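Local coordinates for protein Two-component system sensor histidine kinase (Bacteroides thetaiotaomicron, PDB 3OTT) that probably senses saccharides through this extracellular part, two beta-propellers and a beta-sandwich, and relays the signal as a histidine kinase that regulates transcription, at residues Y416-T421 with I434-G439; Y407-N412 with G440-D445; M472-I477 with V485-Y490; N373-I378 with I388-S393. All coordinates share one frame; numbering follows the deposited sequence.

Contact 1: Y416-T421 with I434-G439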
loop_
_atom_site.group_PDB
_atom_site.type_symbol
_atom_site.label_atom_id
_atom_site.label_comp_id
_atom_site.label_asym_id
_atom_site.label_seq_id
_atom_site.Cartn_x
_atom_site.Cartn_y
_atom_site.Cartn_z
ATOM N N TYR B 416 -5.900 26.649 -33.273
ATOM C CA TYR B 416 -6.325 26.310 -31.956
ATOM C C TYR B 416 -6.620 24.826 -31.931
ATOM O O TYR B 416 -6.970 24.216 -32.947
ATOM C CB TYR B 416 -7.578 27.102 -31.599
ATOM C CG TYR B 416 -7.434 28.596 -31.812
ATOM C CD1 TYR B 416 -8.277 29.256 -32.693
ATOM C CD2 TYR B 416 -6.467 29.350 -31.092
ATOM C CE1 TYR B 416 -8.162 30.616 -32.896
ATOM C CE2 TYR B 416 -6.332 30.712 -31.280
ATOM C CZ TYR B 416 -7.189 31.351 -32.187
ATOM O OH TYR B 416 -7.102 32.725 -32.418
ATOM N N ASN B 417 -6.478 24.230 -30.764
ATOM C CA ASN B 417 -6.694 22.830 -30.670
ATOM C C ASN B 417 -7.309 22.534 -29.312
ATOM O O ASN B 417 -7.534 23.457 -28.492
ATOM C CB ASN B 417 -5.380 22.069 -30.890
ATOM C CG ASN B 417 -4.356 22.354 -29.792
ATOM O OD1 ASN B 417 -4.676 22.279 -28.595
ATOM N ND2 ASN B 417 -3.129 22.697 -30.193
ATOM N N THR B 418 -7.472 21.239 -29.057
ATOM C CA THR B 418 -8.239 20.731 -27.946
ATOM C C THR B 418 -7.372 20.057 -26.846
ATOM O O THR B 418 -7.882 19.390 -25.956
ATOM C CB THR B 418 -9.290 19.796 -28.591
ATOM O OG1 THR B 418 -10.455 19.752 -27.812
ATOM C CG2 THR B 418 -8.772 18.437 -28.787
ATOM N N ASN B 419 -6.056 20.250 -26.890
ATOM C CA ASN B 419 -5.118 19.653 -25.911
ATOM C C ASN B 419 -5.512 19.820 -24.455
ATOM O O ASN B 419 -5.465 18.866 -23.688
ATOM C CB ASN B 419 -3.712 20.260 -26.067
ATOM C CG ASN B 419 -2.984 19.729 -27.282
ATOM O OD1 ASN B 419 -3.417 18.741 -27.928
ATOM N ND2 ASN B 419 -1.857 20.389 -27.626
ATOM N N TRP B 420 -5.886 21.052 -24.094
ATOM C CA TRP B 420 -6.351 21.364 -22.753
ATOM C C TRP B 420 -7.864 21.524 -22.707
ATOM O O TRP B 420 -8.362 22.612 -22.847
ATOM C CB TRP B 420 -5.645 22.636 -22.234
ATOM C CG TRP B 420 -4.131 22.468 -22.113
ATOM C CD1 TRP B 420 -3.418 21.279 -22.142
ATOM C CD2 TRP B 420 -3.163 23.510 -21.920
ATOM N NE1 TRP B 420 -2.086 21.536 -21.965
ATOM C CE2 TRP B 420 -1.895 22.887 -21.814
ATOM C CE3 TRP B 420 -3.246 24.913 -21.794
ATOM C CZ2 TRP B 420 -0.700 23.623 -21.616
ATOM C CZ3 TRP B 420 -2.055 25.653 -21.586
ATOM C CH2 TRP B 420 -0.797 24.995 -21.502
ATOM N N THR B 421 -8.578 20.440 -22.478
ATOM C CA THR B 421 -10.041 20.415 -22.442
ATOM C C THR B 421 -10.613 20.472 -21.042
ATOM O O THR B 421 -10.187 19.693 -20.191
ATOM C CB THR B 421 -10.580 19.145 -23.199
ATOM O OG1 THR B 421 -10.250 19.317 -24.590
ATOM C CG2 THR B 421 -12.154 19.087 -23.108
ATOM N N ILE B 434 -17.169 21.508 -26.797
ATOM C CA ILE B 434 -15.934 21.262 -26.049
ATOM C C ILE B 434 -15.300 22.581 -25.648
ATOM O O ILE B 434 -15.002 23.406 -26.496
ATOM C CB ILE B 434 -14.946 20.445 -26.897
ATOM C CG1 ILE B 434 -15.579 19.116 -27.297
ATOM C CG2 ILE B 434 -13.613 20.217 -26.162
ATOM C CD1 ILE B 434 -15.009 18.562 -28.603
ATOM N N SER B 435 -15.158 22.797 -24.349
ATOM C CA SER B 435 -14.544 24.015 -23.913
ATOM C C SER B 435 -13.075 23.742 -23.605
ATOM O O SER B 435 -12.739 22.718 -23.018
ATOM C CB SER B 435 -15.278 24.624 -22.703
ATOM O OG SER B 435 -14.907 24.008 -21.477
ATOM N N THR B 436 -12.236 24.700 -23.956
ATOM C CA THR B 436 -10.805 24.573 -23.861
ATOM C C THR B 436 -10.129 25.755 -23.065
ATOM O O THR B 436 -10.693 26.819 -22.897
ATOM C CB THR B 436 -10.334 24.541 -25.327
ATOM O OG1 THR B 436 -10.654 23.241 -25.872
ATOM C CG2 THR B 436 -8.933 24.715 -25.449
ATOM N N CYS B 437 -8.895 25.566 -22.620
ATOM C CA CYS B 437 -8.052 26.679 -22.280
ATOM C C CYS B 437 -7.276 27.002 -23.578
ATOM O O CYS B 437 -6.790 26.081 -24.269
ATOM C CB CYS B 437 -7.103 26.273 -21.137
ATOM S SG CYS B 437 -5.742 27.430 -20.731
ATOM N N LEU B 438 -7.220 28.264 -23.962
ATOM C CA LEU B 438 -6.448 28.720 -25.149
ATOM C C LEU B 438 -7.088 28.532 -26.529
ATOM O O LEU B 438 -6.773 29.287 -27.448
ATOM C CB LEU B 438 -5.008 28.173 -25.208
ATOM C CG LEU B 438 -3.922 28.637 -24.218
ATOM C CD1 LEU B 438 -2.654 27.798 -24.582
ATOM C CD2 LEU B 438 -3.605 30.130 -24.291
ATOM N N GLY B 439 -7.994 27.565 -26.691
ATOM C CA GLY B 439 -8.650 27.415 -27.990
ATOM C C GLY B 439 -10.120 27.799 -28.043
ATOM O O GLY B 439 -10.825 27.458 -28.981
#
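Trp420 carries its indole anti to the carbonyl carbon (chi1 -62°), and Cys437 swings SG anti to its backbone N (chi1 170°); together these settings bring CE3 of Trp420 to 3.7 Å from SG of Cys437. This is the start of a beta-propeller blade, where the loop leading into strand 421-426 meets the end of strand 431-436. The sulfur sits at the edge of the six-membered ring, near its plane, a Cys sulfur-aromatic contact. Leu438 lies alongside the indole, and its CD1 approaches Trp420 CZ3 at 3.7 Å. Arg131 of the second subunit packs against Trp420 and Cys437, placing this corner at the dimer interface. The backbones join here through one bond: Cys437 N donates to Trp420 O at 3.0 Å, close to the line of the carbonyl. One step on, Thr421 and Thr436 form an antiparallel non-hydrogen-bonded pair with their side chains on a common face. Thr421 divides its branches: OG1 donates to Thr418 O at 2.7 Å, fastening the loop to the strand it enters, while CG2 lies 3.6 Å from Ile434 CG2. Were Thr421 replaced by an alanine, Thr418 O would probably lose this donor and Ile434 CG2 its methyl neighbour. Asn417 braces the loop further with an Asx turn, its OD1 accepting from Asn419 N at 3.0 Å. Thr436 OG1 is buried here with no polar partner in the model, whereas its CG2 rests 3.6 Å from Asn417 O.

Contact 2: Y407-N412 with G440-D445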
loop_
_atom_site.group_PDB
_atom_site.type_symbol
_atom_site.label_atom_id
_atom_site.label_comp_id
_atom_site.label_asym_id
_atom_site.label_seq_id
_atom_site.Cartn_x
_atom_site.Cartn_y
_atom_site.Cartn_z
ATOM N N TYR B 407 -8.682 11.485 -29.097
ATOM C CA TYR B 407 -8.930 12.324 -30.269
ATOM C C TYR B 407 -8.173 13.658 -30.227
ATOM O O TYR B 407 -8.133 14.343 -29.191
ATOM C CB TYR B 407 -10.448 12.663 -30.409
ATOM C CG TYR B 407 -11.369 11.478 -30.432
ATOM C CD1 TYR B 407 -11.622 10.783 -31.628
ATOM C CD2 TYR B 407 -11.978 11.028 -29.264
ATOM C CE1 TYR B 407 -12.451 9.688 -31.663
ATOM C CE2 TYR B 407 -12.845 9.934 -29.287
ATOM C CZ TYR B 407 -13.082 9.272 -30.495
ATOM O OH TYR B 407 -13.908 8.161 -30.500
ATOM N N ASN B 408 -7.642 14.047 -31.367
ATOM C CA ASN B 408 -7.005 15.353 -31.590
ATOM C C ASN B 408 -7.943 16.234 -32.488
ATOM O O ASN B 408 -8.214 15.858 -33.652
ATOM C CB ASN B 408 -5.695 15.181 -32.399
ATOM C CG ASN B 408 -4.620 14.366 -31.681
ATOM O OD1 ASN B 408 -4.200 14.703 -30.547
ATOM N ND2 ASN B 408 -4.125 13.293 -32.371
ATOM N N ILE B 409 -8.353 17.386 -32.000
ATOM C CA ILE B 409 -9.273 18.277 -32.699
ATOM C C ILE B 409 -8.685 19.676 -32.844
ATOM O O ILE B 409 -8.208 20.248 -31.862
ATOM C CB ILE B 409 -10.587 18.369 -31.886
ATOM C CG1 ILE B 409 -11.297 17.000 -31.869
ATOM C CG2 ILE B 409 -11.468 19.521 -32.357
ATOM C CD1 ILE B 409 -12.342 16.892 -30.759
ATOM N N VAL B 410 -8.705 20.224 -34.054
ATOM C CA VAL B 410 -8.231 21.582 -34.304
ATOM C C VAL B 410 -9.300 22.407 -35.007
ATOM O O VAL B 410 -10.197 21.837 -35.604
ATOM C CB VAL B 410 -6.941 21.615 -35.151
ATOM C CG1 VAL B 410 -5.807 20.851 -34.447
ATOM C CG2 VAL B 410 -7.179 21.055 -36.517
ATOM N N ASP B 411 -9.219 23.741 -34.939
ATOM C CA ASP B 411 -10.127 24.567 -35.741
ATOM C C ASP B 411 -9.745 24.505 -37.228
ATOM O O ASP B 411 -8.669 24.009 -37.589
ATOM C CB ASP B 411 -10.128 26.016 -35.208
ATOM C CG ASP B 411 -8.906 26.789 -35.656
ATOM O OD1 ASP B 411 -7.771 26.329 -35.407
ATOM O OD2 ASP B 411 -9.071 27.819 -36.334
ATOM N N ASN B 412 -10.592 25.031 -38.097
ATOM C CA ASN B 412 -10.311 25.019 -39.565
ATOM C C ASN B 412 -9.020 25.753 -40.009
ATOM O O ASN B 412 -8.433 25.377 -41.023
ATOM C CB ASN B 412 -11.511 25.572 -40.372
ATOM C CG ASN B 412 -11.819 27.017 -40.048
ATOM O OD1 ASN B 412 -12.290 27.320 -38.968
ATOM N ND2 ASN B 412 -11.511 27.926 -40.973
ATOM N N GLY B 440 -10.625 28.501 -27.049
ATOM C CA GLY B 440 -12.058 28.778 -27.063
ATOM C C GLY B 440 -12.955 27.545 -26.968
ATOM O O GLY B 440 -12.642 26.600 -26.249
ATOM N N ILE B 441 -14.107 27.591 -27.657
ATOM C CA ILE B 441 -15.048 26.462 -27.700
ATOM C C ILE B 441 -15.120 25.814 -29.111
ATOM O O ILE B 441 -15.158 26.482 -30.150
ATOM C CB ILE B 441 -16.483 26.916 -27.282
ATOM C CG1 ILE B 441 -16.500 27.461 -25.832
ATOM C CG2 ILE B 441 -17.509 25.775 -27.460
ATOM C CD1 ILE B 441 -17.686 28.489 -25.596
ATOM N N PHE B 442 -15.124 24.502 -29.138
ATOM C CA PHE B 442 -15.245 23.761 -30.398
ATOM C C PHE B 442 -16.600 23.048 -30.401
ATOM O O PHE B 442 -17.038 22.492 -29.355
ATOM C CB PHE B 442 -14.144 22.684 -30.498
ATOM C CG PHE B 442 -12.752 23.249 -30.504
ATOM C CD1 PHE B 442 -12.095 23.610 -29.315
ATOM C CD2 PHE B 442 -12.076 23.408 -31.702
ATOM C CE1 PHE B 442 -10.754 24.149 -29.349
ATOM C CE2 PHE B 442 -10.764 23.977 -31.737
ATOM C CZ PHE B 442 -10.120 24.323 -30.565
ATOM N N VAL B 443 -17.253 23.063 -31.562
ATOM C CA VAL B 443 -18.495 22.350 -31.770
ATOM C C VAL B 443 -18.240 21.349 -32.881
ATOM O O VAL B 443 -17.876 21.764 -33.992
ATOM C CB VAL B 443 -19.614 23.283 -32.158
ATOM C CG1 VAL B 443 -20.891 22.491 -32.360
ATOM C CG2 VAL B 443 -19.788 24.420 -31.094
ATOM N N VAL B 444 -18.350 20.055 -32.555
ATOM C CA VAL B 444 -17.926 18.959 -33.422
ATOM C C VAL B 444 -19.060 17.952 -33.668
ATOM O O VAL B 444 -19.832 17.598 -32.751
ATOM C CB VAL B 444 -16.762 18.190 -32.756
ATOM C CG1 VAL B 444 -16.537 16.814 -33.386
ATOM C CG2 VAL B 444 -15.428 19.012 -32.790
ATOM N N ASP B 445 -19.173 17.490 -34.896
ATOM C CA ASP B 445 -20.143 16.472 -35.212
ATOM C C ASP B 445 -19.757 15.126 -34.546
ATOM O O ASP B 445 -18.757 14.521 -34.899
ATOM C CB ASP B 445 -20.300 16.338 -36.722
ATOM C CG ASP B 445 -21.422 15.324 -37.110
ATOM O OD1 ASP B 445 -21.328 14.128 -36.740
ATOM O OD2 ASP B 445 -22.388 15.728 -37.789
#
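Ile409 makes the first contact of the segment, and it does so with one branch, CG2, which is shared between two partners. With CG1 anti to the carbonyl carbon (chi1 -66°), CG2 is left anti to the backbone N and meets strand 441-445. There it touches Phe442 CD2 at 4.0 Å, the two side chains running past each other in opposite directions. Val444 reaches toward the same methyl tip to tip, its CG2 also 4.0 Å from Ile409 CG2. The Val410 side chain points away from strand 441-445 and packs on Asn417 and Ile458, and the residue offers backbone instead: its carbonyl carbon lies 3.9 Å from Phe442 CE2. At Asp411 the backbone N comes up to the ring edge, near its plane, 3.6 Å from Phe442 CE2. The carboxylate is occupied elsewhere, bonded to Thr413 OG1, Thr415 N and Tyr416 N, which ties the turn after the strand to the loop of 416-421. Nothing polar bridges the two segments; Leu449 of helix 446-451 adds to the apolar cover on both Ile409 and Val444. The closest CA pair, Asp411 and Phe442, is 7.4 Å apart, so these strands are not paired. Strand 403-410, outermost in its blade, runs beside the outer strand 457-463 of the next, and Ile409 and the backbone at Asp411 pack on the third strand: the junction between successive beta-propeller blades.

Contact 3: M472-I477 with V485-Y490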
loop_
_atom_site.group_PDB
_atom_site.type_symbol
_atom_site.label_atom_id
_atom_site.label_comp_id
_atom_site.label_asym_id
_atom_site.label_seq_id
_atom_site.Cartn_x
_atom_site.Cartn_y
_atom_site.Cartn_z
ATOM N N MET B 472 -10.434 33.434 -24.194
ATOM C CA MET B 472 -10.075 32.156 -24.810
ATOM C C MET B 472 -9.962 31.014 -23.788
ATOM O O MET B 472 -9.900 29.827 -24.193
ATOM C CB MET B 472 -8.798 32.271 -25.641
ATOM C CG MET B 472 -8.979 33.094 -26.941
ATOM S SD MET B 472 -10.223 32.364 -28.071
ATOM C CE MET B 472 -9.368 30.992 -28.776
ATOM N N PHE B 473 -9.960 31.385 -22.497
ATOM C CA PHE B 473 -9.942 30.433 -21.378
ATOM C C PHE B 473 -11.326 30.184 -20.822
ATOM O O PHE B 473 -11.893 30.982 -20.027
ATOM C CB PHE B 473 -8.994 30.860 -20.261
ATOM C CG PHE B 473 -7.879 31.720 -20.754
ATOM C CD1 PHE B 473 -6.613 31.165 -21.012
ATOM C CD2 PHE B 473 -8.109 33.078 -21.042
ATOM C CE1 PHE B 473 -5.572 31.950 -21.508
ATOM C CE2 PHE B 473 -7.089 33.881 -21.545
ATOM C CZ PHE B 473 -5.804 33.316 -21.771
ATOM N N ILE B 474 -11.839 29.041 -21.219
ATOM C CA ILE B 474 -13.215 28.710 -20.894
ATOM C C ILE B 474 -13.288 27.549 -19.898
ATOM O O ILE B 474 -12.731 26.483 -20.147
ATOM C CB ILE B 474 -14.009 28.503 -22.170
ATOM C CG1 ILE B 474 -14.211 29.866 -22.848
ATOM C CG2 ILE B 474 -15.427 28.143 -21.842
ATOM C CD1 ILE B 474 -13.330 30.236 -23.847
ATOM N N ASN B 475 -13.916 27.778 -18.749
ATOM C CA ASN B 475 -14.005 26.767 -17.705
ATOM C C ASN B 475 -15.135 25.764 -17.894
ATOM O O ASN B 475 -14.885 24.601 -17.737
ATOM C CB ASN B 475 -14.051 27.367 -16.274
ATOM C CG ASN B 475 -12.623 27.746 -15.685
ATOM O OD1 ASN B 475 -11.756 28.292 -16.371
ATOM N ND2 ASN B 475 -12.433 27.482 -14.383
ATOM N N GLN B 476 -16.374 26.215 -18.124
ATOM C CA GLN B 476 -17.607 25.381 -18.164
ATOM C C GLN B 476 -18.622 25.995 -19.147
ATOM O O GLN B 476 -18.781 27.227 -19.234
ATOM C CB GLN B 476 -18.346 25.372 -16.824
ATOM C CG GLN B 476 -17.785 24.492 -15.747
ATOM C CD GLN B 476 -17.829 25.153 -14.372
ATOM O OE1 GLN B 476 -17.197 26.173 -14.151
ATOM N NE2 GLN B 476 -18.549 24.569 -13.460
ATOM N N ILE B 477 -19.307 25.127 -19.869
ATOM C CA ILE B 477 -20.280 25.545 -20.848
ATOM C C ILE B 477 -21.515 24.709 -20.504
ATOM O O ILE B 477 -21.386 23.508 -20.347
ATOM C CB ILE B 477 -19.776 25.336 -22.305
ATOM C CG1 ILE B 477 -19.184 23.916 -22.511
ATOM C CG2 ILE B 477 -18.687 26.353 -22.662
ATOM C CD1 ILE B 477 -18.699 23.576 -23.935
ATOM N N VAL B 485 -26.504 28.378 -24.825
ATOM C CA VAL B 485 -25.339 27.818 -24.181
ATOM C C VAL B 485 -24.690 28.923 -23.346
ATOM O O VAL B 485 -24.362 30.011 -23.856
ATOM C CB VAL B 485 -24.312 27.230 -25.198
ATOM C CG1 VAL B 485 -23.155 26.633 -24.434
ATOM C CG2 VAL B 485 -24.921 26.164 -26.054
ATOM N N TRP B 486 -24.501 28.646 -22.076
ATOM C CA TRP B 486 -23.971 29.632 -21.150
ATOM C C TRP B 486 -22.544 29.224 -20.828
ATOM O O TRP B 486 -22.246 28.023 -20.705
ATOM C CB TRP B 486 -24.809 29.722 -19.862
ATOM C CG TRP B 486 -26.198 30.236 -20.111
ATOM C CD1 TRP B 486 -27.278 29.514 -20.521
ATOM C CD2 TRP B 486 -26.639 31.569 -19.979
ATOM N NE1 TRP B 486 -28.361 30.309 -20.665
ATOM C CE2 TRP B 486 -28.008 31.590 -20.341
ATOM C CE3 TRP B 486 -26.010 32.762 -19.620
ATOM C CZ2 TRP B 486 -28.777 32.761 -20.335
ATOM C CZ3 TRP B 486 -26.771 33.947 -19.607
ATOM C CH2 TRP B 486 -28.146 33.938 -19.957
ATOM N N VAL B 487 -21.689 30.231 -20.692
ATOM C CA VAL B 487 -20.250 30.031 -20.770
ATOM C C VAL B 487 -19.575 30.722 -19.584
ATOM O O VAL B 487 -19.728 31.939 -19.404
ATOM C CB VAL B 487 -19.731 30.700 -22.014
ATOM C CG1 VAL B 487 -18.191 30.562 -22.081
ATOM C CG2 VAL B 487 -20.407 30.134 -23.225
ATOM N N LEU B 488 -18.871 29.942 -18.777
ATOM C CA LEU B 488 -18.048 30.487 -17.701
ATOM C C LEU B 488 -16.580 30.628 -18.206
ATOM O O LEU B 488 -15.982 29.638 -18.652
ATOM C CB LEU B 488 -18.185 29.560 -16.495
ATOM C CG LEU B 488 -17.492 29.854 -15.146
ATOM C CD1 LEU B 488 -16.002 29.776 -15.336
ATOM C CD2 LEU B 488 -17.852 31.234 -14.466
ATOM N N LEU B 489 -16.051 31.861 -18.216
ATOM C CA LEU B 489 -14.647 32.143 -18.573
ATOM C C LEU B 489 -13.757 32.356 -17.342
ATOM O O LEU B 489 -14.219 32.790 -16.332
ATOM C CB LEU B 489 -14.512 33.345 -19.546
ATOM C CG LEU B 489 -15.416 33.190 -20.796
ATOM C CD1 LEU B 489 -16.828 33.783 -20.560
ATOM C CD2 LEU B 489 -14.807 33.733 -22.026
ATOM N N TYR B 490 -12.476 32.027 -17.443
ATOM C CA TYR B 490 -11.554 32.151 -16.313
ATOM C C TYR B 490 -11.282 33.650 -16.060
ATOM O O TYR B 490 -10.977 34.419 -17.003
ATOM C CB TYR B 490 -10.269 31.367 -16.616
ATOM C CG TYR B 490 -9.140 31.515 -15.589
ATOM C CD1 TYR B 490 -9.195 30.848 -14.344
ATOM C CD2 TYR B 490 -8.000 32.322 -15.857
ATOM C CE1 TYR B 490 -8.164 30.968 -13.390
ATOM C CE2 TYR B 490 -6.940 32.455 -14.889
ATOM C CZ TYR B 490 -7.037 31.753 -13.668
ATOM O OH TYR B 490 -6.033 31.861 -12.709
#
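Ile474, Val487 and Leu489 share one face of the hairpin 474-479/485-489, the first two strands of a propeller blade. Ile474 and Leu489 run side by side in the same direction, CG1 of the first 4.0 Å from CD2 of the second, while CG2 of Ile474 turns obliquely toward Val487 CG1 at 3.7 Å. Farther along the same face Ile477 lies beside Val487. Leu488 occupies the other face, where its CD1 lies against Asn475 CB, at a distance too short to be taken literally, and the chain of Gln476 runs alongside it. Both Asn475 and Gln476 thus face Leu488, which defines a classic beta bulge. Leu488 O accepts from Asn475 N at 2.8 Å and, weakly, from Gln476 N at 3.5 Å; Leu488 N returns a nearly straight bond to Gln476 O. At the open end the amide of Asn475 lies almost parallel to the Tyr490 ring, 13° off, with OD1 against Tyr490 CB at 3.4 Å. Trp433 and Ser435 of the preceding blade cover Ile477. The chemistry is therefore divided: backbone bonds hold the register, and aliphatic branches on the Ile474 face make the surface that packs against the neighbouring blade.

Contact 4: N373-I378 with I388-S393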
loop_
_atom_site.group_PDB
_atom_site.type_symbol
_atom_site.label_atom_id
_atom_site.label_comp_id
_atom_site.label_asym_id
_atom_site.label_seq_id
_atom_site.Cartn_x
_atom_site.Cartn_y
_atom_site.Cartn_z
ATOM N N ASN B 373 -2.839 12.506 -17.001
ATOM C CA ASN B 373 -3.408 12.211 -15.694
ATOM C C ASN B 373 -4.475 13.191 -15.186
ATOM O O ASN B 373 -5.344 12.818 -14.359
ATOM C CB ASN B 373 -2.270 12.111 -14.669
ATOM C CG ASN B 373 -1.570 10.777 -14.741
ATOM O OD1 ASN B 373 -2.109 9.822 -15.284
ATOM N ND2 ASN B 373 -0.386 10.706 -14.230
ATOM N N ARG B 374 -4.402 14.427 -15.636
ATOM C CA ARG B 374 -5.224 15.474 -15.058
ATOM C C ARG B 374 -6.617 15.467 -15.724
ATOM O O ARG B 374 -6.771 15.833 -16.876
ATOM C CB ARG B 374 -4.511 16.829 -15.161
ATOM C CG ARG B 374 -5.157 17.983 -14.407
ATOM C CD ARG B 374 -4.158 19.133 -14.053
ATOM N NE ARG B 374 -3.073 18.735 -13.169
ATOM C CZ ARG B 374 -3.141 18.668 -11.840
ATOM N NH1 ARG B 374 -4.265 19.011 -11.149
ATOM N NH2 ARG B 374 -2.068 18.277 -11.181
ATOM N N ILE B 375 -7.602 14.983 -14.983
ATOM C CA ILE B 375 -8.962 14.806 -15.439
ATOM C C ILE B 375 -9.666 16.082 -15.034
ATOM O O ILE B 375 -9.471 16.577 -13.891
ATOM C CB ILE B 375 -9.646 13.654 -14.653
ATOM C CG1 ILE B 375 -8.811 12.346 -14.720
ATOM C CG2 ILE B 375 -11.063 13.438 -15.208
ATOM C CD1 ILE B 375 -8.423 11.989 -16.092
ATOM N N ARG B 376 -10.461 16.634 -15.946
ATOM C CA ARG B 376 -11.164 17.902 -15.688
ATOM C C ARG B 376 -12.698 17.753 -15.780
ATOM O O ARG B 376 -13.424 18.537 -15.213
ATOM C CB ARG B 376 -10.624 19.024 -16.591
ATOM C CG ARG B 376 -9.105 19.004 -16.770
ATOM C CD ARG B 376 -8.456 20.277 -17.188
ATOM N NE ARG B 376 -8.483 21.123 -16.066
ATOM C CZ ARG B 376 -7.466 21.683 -15.409
ATOM N NH1 ARG B 376 -6.166 21.571 -15.744
ATOM N NH2 ARG B 376 -7.843 22.414 -14.380
ATOM N N HIS B 377 -13.183 16.698 -16.415
ATOM C CA HIS B 377 -14.614 16.514 -16.528
ATOM C C HIS B 377 -14.946 15.139 -17.057
ATOM O O HIS B 377 -14.213 14.600 -17.896
ATOM C CB HIS B 377 -15.300 17.590 -17.373
ATOM C CG HIS B 377 -16.776 17.688 -17.126
ATOM N ND1 HIS B 377 -17.709 17.690 -18.147
ATOM C CD2 HIS B 377 -17.484 17.736 -15.973
ATOM C CE1 HIS B 377 -18.924 17.780 -17.626
ATOM N NE2 HIS B 377 -18.809 17.818 -16.306
ATOM N N ILE B 378 -15.995 14.558 -16.479
ATOM C CA ILE B 378 -16.530 13.278 -16.898
ATOM C C ILE B 378 -18.014 13.475 -17.311
ATOM O O ILE B 378 -18.802 14.087 -16.570
ATOM C CB ILE B 378 -16.405 12.227 -15.761
ATOM C CG1 ILE B 378 -14.993 12.250 -15.189
ATOM C CG2 ILE B 378 -16.786 10.800 -16.287
ATOM C CD1 ILE B 378 -14.846 11.466 -13.798
ATOM N N ILE B 388 -14.401 11.908 -21.431
ATOM C CA ILE B 388 -13.665 12.598 -20.377
ATOM C C ILE B 388 -12.894 13.769 -21.001
ATOM O O ILE B 388 -12.421 13.664 -22.168
ATOM C CB ILE B 388 -12.757 11.652 -19.528
ATOM C CG1 ILE B 388 -11.797 10.920 -20.440
ATOM C CG2 ILE B 388 -13.605 10.554 -18.691
ATOM C CD1 ILE B 388 -10.548 10.397 -19.678
ATOM N N ALA B 389 -12.801 14.873 -20.261
ATOM C CA ALA B 389 -11.983 15.964 -20.713
ATOM C C ALA B 389 -10.753 15.957 -19.834
ATOM O O ALA B 389 -10.860 15.793 -18.579
ATOM C CB ALA B 389 -12.752 17.333 -20.607
ATOM N N THR B 390 -9.595 16.123 -20.484
ATOM C CA THR B 390 -8.306 16.089 -19.794
ATOM C C THR B 390 -7.318 17.107 -20.382
ATOM O O THR B 390 -7.632 17.732 -21.411
ATOM C CB THR B 390 -7.606 14.681 -19.887
ATOM O OG1 THR B 390 -6.935 14.548 -21.135
ATOM C CG2 THR B 390 -8.544 13.485 -19.617
ATOM N N ASP B 391 -6.118 17.234 -19.774
ATOM C CA ASP B 391 -5.060 18.113 -20.277
ATOM C C ASP B 391 -4.294 17.448 -21.396
ATOM O O ASP B 391 -3.344 18.041 -21.915
ATOM C CB ASP B 391 -4.052 18.564 -19.160
ATOM C CG ASP B 391 -4.585 19.723 -18.301
ATOM O OD1 ASP B 391 -5.703 20.240 -18.588
ATOM O OD2 ASP B 391 -3.926 20.081 -17.298
ATOM N N GLY B 392 -4.730 16.238 -21.777
ATOM C CA GLY B 392 -4.315 15.554 -22.999
ATOM C C GLY B 392 -5.528 15.298 -23.929
ATOM O O GLY B 392 -5.730 14.172 -24.417
ATOM N N SER B 393 -6.317 16.346 -24.167
ATOM C CA SER B 393 -7.464 16.347 -25.078
ATOM C C SER B 393 -8.610 15.463 -24.542
ATOM O O SER B 393 -8.613 15.114 -23.359
ATOM C CB SER B 393 -7.045 15.993 -26.529
ATOM O OG SER B 393 -8.131 16.173 -27.458
#
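Arg376 leans across its hairpin to Asp391. CB lies 3.8 Å from Ala389 O; CG is 4.1 Å from both that oxygen and Asp391 OD1; CD comes to 3.1 Å from Asp391 OD1. A bend at chi3 (73°) then turns the guanidinium to present its NH1 edge to the carboxylate, the two planes 33° apart, NH1 bonding Asp391 OD1 at 3.2 Å on its syn side and OD2 at 3.1 Å more weakly. At the far tip NH2 donates to Gln129 O of the second subunit. A leucine in place of Arg376 would probably leave Asp391 without its salt-bridge mate and Gln129 O of that subunit without this donor. Arg374 flanks the same carboxylate, its CD 3.4 Å from Asp391 OD2, while its own guanidinium bonds Gln129 OE1 through NH1 and forms salt bridges with Asp72 and Asp113, all of the second subunit. In the backbone, Arg376 N bonds Ala389 O at 2.8 Å and His377 N adds a weak bond to the same oxygen. Thr390 OG1 accepts from Gly392 N in an ST turn. With Arg376 and His377 both facing Ala389, this is a classic beta bulge in the opening hairpin of a propeller blade.

Overall arrangement
Three successive blades of one propeller are sampled here: contact 4 opens the first, contact 1 the second and contact 3 the third, while contact 2 packs the outer strand of the first blade on the third strand of the second. Contact 1 sits in the middle, its centre about 8 Å from that of contact 2 and about 11 Å from those of contacts 3 and 4. Backbone bonds continue across: Thr421 N to Thr390 O at 3.1 Å, and Ile474 N to Thr436 O at 3.0 Å. Contacts 3 and 4 do not touch, their nearest atoms about 7 Å apart. Contacts 1, 3 and 4 all reach the second subunit. None includes residues of the hexatantalum dodecabromide pocket.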